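Local coordinates for protein glycosyltransferase (Rickettsia africae, PDB 7MI0) that probably transfers a sugar from an activated donor to an acceptor, as a glycosyltransferase of the two-domain GT-B fold, at residues Arg220-Trp224 with His253-Thr257. Numbering follows the deposited sequence.
Sequences RMTSW and HPNFT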
ATOM      1  N   ARG A 220      -9.342  -6.311  -2.340  1.00 64.22           N
ATOM      2  CA  ARG A 220     -10.238  -6.639  -1.242  1.00 63.54           C
ATOM      3  C   ARG A 220     -11.683  -6.490  -1.700  1.00 65.58           C
ATOM      4  O   ARG A 220     -12.026  -5.558  -2.430  1.00 65.56           O
ATOM      5  CB  ARG A 220      -9.947  -5.726  -0.042  1.00 63.57           C
ATOM      6  CG  ARG A 220     -10.984  -5.778   1.072  1.00 78.58           C
ATOM      7  CD  ARG A 220     -10.471  -5.146   2.369  1.00 81.33           C
ATOM      8  NE  ARG A 220     -10.497  -3.685   2.377  1.00 71.91           N
ATOM      9  CZ  ARG A 220      -9.467  -2.908   2.061  1.00 79.20           C
ATOM     10  NH1 ARG A 220      -8.321  -3.415   1.626  1.00 71.00           N
ATOM     11  NH2 ARG A 220      -9.586  -1.588   2.190  1.00 71.40           N
ATOM     12  N   MET A 221     -12.531  -7.435  -1.296  1.00 70.07           N
ATOM     13  CA  MET A 221     -13.933  -7.420  -1.711  1.00 71.07           C
ATOM     14  C   MET A 221     -14.700  -6.408  -0.859  1.00 74.27           C
ATOM     15  O   MET A 221     -15.402  -6.747   0.096  1.00 82.10           O
ATOM     16  CB  MET A 221     -14.539  -8.812  -1.605  1.00 72.01           C
ATOM     17  CG  MET A 221     -15.814  -8.988  -2.384  1.00 73.94           C
ATOM     18  SD  MET A 221     -15.531  -8.807  -4.144  1.00 71.30           S
ATOM     19  CE  MET A 221     -16.645 -10.055  -4.772  1.00 79.07           C
ATOM     20  N   THR A 222     -14.558  -5.132  -1.222  1.00 75.13           N
ATOM     21  CA  THR A 222     -15.342  -4.056  -0.635  1.00 78.17           C
ATOM     22  C   THR A 222     -15.919  -3.191  -1.752  1.00 78.03           C
ATOM     23  O   THR A 222     -15.453  -3.224  -2.895  1.00 80.98           O
ATOM     24  CB  THR A 222     -14.507  -3.213   0.346  1.00 77.18           C
ATOM     25  OG1 THR A 222     -15.347  -2.243   0.988  1.00 79.79           O
ATOM     26  CG2 THR A 222     -13.372  -2.507  -0.371  1.00 69.58           C
ATOM     27  N   SER A 223     -16.951  -2.411  -1.411  1.00 85.51           N
ATOM     28  CA  SER A 223     -17.768  -1.766  -2.438  1.00 84.28           C
ATOM     29  C   SER A 223     -16.968  -0.757  -3.253  1.00 81.71           C
ATOM     30  O   SER A 223     -17.082  -0.717  -4.485  1.00 84.07           O
ATOM     31  CB  SER A 223     -18.987  -1.092  -1.804  1.00 84.94           C
ATOM     32  OG  SER A 223     -18.597  -0.084  -0.886  1.00 91.28           O
ATOM     33  N   TRP A 224     -16.153   0.062  -2.595  1.00 72.60           N
ATOM     34  CA  TRP A 224     -15.450   1.127  -3.299  1.00 71.21           C
ATOM     35  C   TRP A 224     -14.272   0.630  -4.132  1.00 73.92           C
ATOM     36  O   TRP A 224     -13.599   1.447  -4.773  1.00 67.56           O
ATOM     37  CB  TRP A 224     -14.978   2.188  -2.301  1.00 71.76           C
ATOM     38  CG  TRP A 224     -14.094   1.659  -1.214  1.00 76.61           C
ATOM     39  CD1 TRP A 224     -14.489   1.115  -0.024  1.00 75.58           C
ATOM     40  CD2 TRP A 224     -12.661   1.638  -1.209  1.00 72.93           C
ATOM     41  NE1 TRP A 224     -13.389   0.752   0.717  1.00 78.44           N
ATOM     42  CE2 TRP A 224     -12.255   1.061   0.011  1.00 71.84           C
ATOM     43  CE3 TRP A 224     -11.682   2.046  -2.121  1.00 74.46           C
ATOM     44  CZ2 TRP A 224     -10.913   0.883   0.344  1.00 73.80           C
ATOM     45  CZ3 TRP A 224     -10.347   1.869  -1.790  1.00 77.14           C
ATOM     46  CH2 TRP A 224      -9.976   1.293  -0.567  1.00 78.65           C
ATOM     47  N   HIS A 253     -16.340  -7.652   4.454  1.00 87.01           N
ATOM     48  CA  HIS A 253     -17.588  -7.172   3.863  1.00 86.03           C
ATOM     49  C   HIS A 253     -18.228  -8.324   3.099  1.00 91.52           C
ATOM     50  O   HIS A 253     -18.315  -8.302   1.866  1.00 92.95           O
ATOM     51  CB  HIS A 253     -17.337  -5.963   2.961  1.00 75.52           C
ATOM     52  CG  HIS A 253     -16.689  -4.810   3.665  1.00 76.02           C
ATOM     53  ND1 HIS A 253     -17.338  -4.063   4.626  1.00 84.54           N
ATOM     54  CD2 HIS A 253     -15.448  -4.277   3.550  1.00 78.15           C
ATOM     55  CE1 HIS A 253     -16.525  -3.121   5.072  1.00 85.72           C
ATOM     56  NE2 HIS A 253     -15.373  -3.227   4.434  1.00 78.92           N
ATOM     57  N   PRO A 254     -18.692  -9.356   3.811  1.00 92.75           N
ATOM     58  CA  PRO A 254     -19.233 -10.534   3.116  1.00 96.00           C
ATOM     59  C   PRO A 254     -20.553 -10.263   2.428  1.00 99.28           C
ATOM     60  O   PRO A 254     -20.831 -10.874   1.389  1.00 99.05           O
ATOM     61  CB  PRO A 254     -19.391 -11.556   4.247  1.00101.14           C
ATOM     62  CG  PRO A 254     -19.691 -10.713   5.445  1.00 98.11           C
ATOM     63  CD  PRO A 254     -18.910  -9.427   5.267  1.00 96.36           C
ATOM     64  N   ASN A 255     -21.379  -9.377   2.994  1.00105.25           N
ATOM     65  CA  ASN A 255     -22.629  -8.979   2.354  1.00104.66           C
ATOM     66  C   ASN A 255     -22.396  -8.533   0.917  1.00102.92           C
ATOM     67  O   ASN A 255     -23.141  -8.914   0.007  1.00101.54           O
ATOM     68  CB  ASN A 255     -23.283  -7.860   3.170  1.00111.88           C
ATOM     69  CG  ASN A 255     -22.282  -6.786   3.607  1.00109.71           C
ATOM     70  OD1 ASN A 255     -21.178  -7.093   4.065  1.00 96.44           O
ATOM     71  ND2 ASN A 255     -22.670  -5.525   3.464  1.00115.60           N
ATOM     72  N   PHE A 256     -21.345  -7.742   0.695  1.00104.91           N
ATOM     73  CA  PHE A 256     -21.032  -7.242  -0.640  1.00102.60           C
ATOM     74  C   PHE A 256     -20.574  -8.358  -1.574  1.00 96.98           C
ATOM     75  O   PHE A 256     -20.841  -8.299  -2.781  1.00 93.71           O
ATOM     76  CB  PHE A 256     -19.965  -6.148  -0.528  1.00 99.65           C
ATOM     77  CG  PHE A 256     -19.523  -5.580  -1.846  1.00 99.45           C
ATOM     78  CD1 PHE A 256     -20.375  -4.785  -2.596  1.00 99.48           C
ATOM     79  CD2 PHE A 256     -18.243  -5.820  -2.323  1.00 90.10           C
ATOM     80  CE1 PHE A 256     -19.967  -4.256  -3.803  1.00 93.25           C
ATOM     81  CE2 PHE A 256     -17.829  -5.294  -3.529  1.00 84.79           C
ATOM     82  CZ  PHE A 256     -18.692  -4.513  -4.271  1.00 90.85           C
ATOM     83  N   THR A 257     -19.892  -9.377  -1.043  1.00 96.87           N
ATOM     84  CA  THR A 257     -19.390 -10.459  -1.886  1.00 92.59           C
ATOM     85  C   THR A 257     -20.535 -11.226  -2.534  1.00 94.53           C
ATOM     86  O   THR A 257     -20.509 -11.504  -3.739  1.00 92.73           O
ATOM     87  CB  THR A 257     -18.512 -11.407  -1.065  1.00 91.82           C
ATOM     88  OG1 THR A 257     -17.461 -10.669  -0.430  1.00 87.44           O
ATOM     89  CG2 THR A 257     -17.902 -12.475  -1.963  1.00 85.33           C
TER
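Phe256 lays one ring face against the backbone of Ser223 in a CH-pi contact: Ser223 CA lies 3.6 Å from the Phe256 ring centroid, 18° off the ring normal. A chi1 of 178°, with CG anti to the backbone N, carries the ring from the first turn of helix 254-266 to segment 220-224. Met221 adds an oblique Met-aromatic contact, its SD 5.3 Å from the same centroid and 63° off the normal.

Apolar contacts continue along Met221. Its CG lies 4.0 Å from Phe256 CD2, while its bent chain brings CE to 3.9 Å from Thr257 CG2. Ile250 touches both Met221 and Thr257, and Leu228 of helix 227-235 packs on Phe256.

No hydrogen bond joins the two segments. Thr222 and His253 run side by side, OG1 of Thr222 meeting a ring carbon, CD2 of His253, at 3.3 Å in an oblique approach to the imidazole. Thr257 OG1 instead bonds weakly to the N-cap carbonyl, His253 O, at 3.4 Å.

The fit therefore rests on nonpolar and aromatic contacts, which join the region after strand 214-218 to the N-terminus of helix 254-266 in the C-terminal Rossmann-like domain of this GT-B fold.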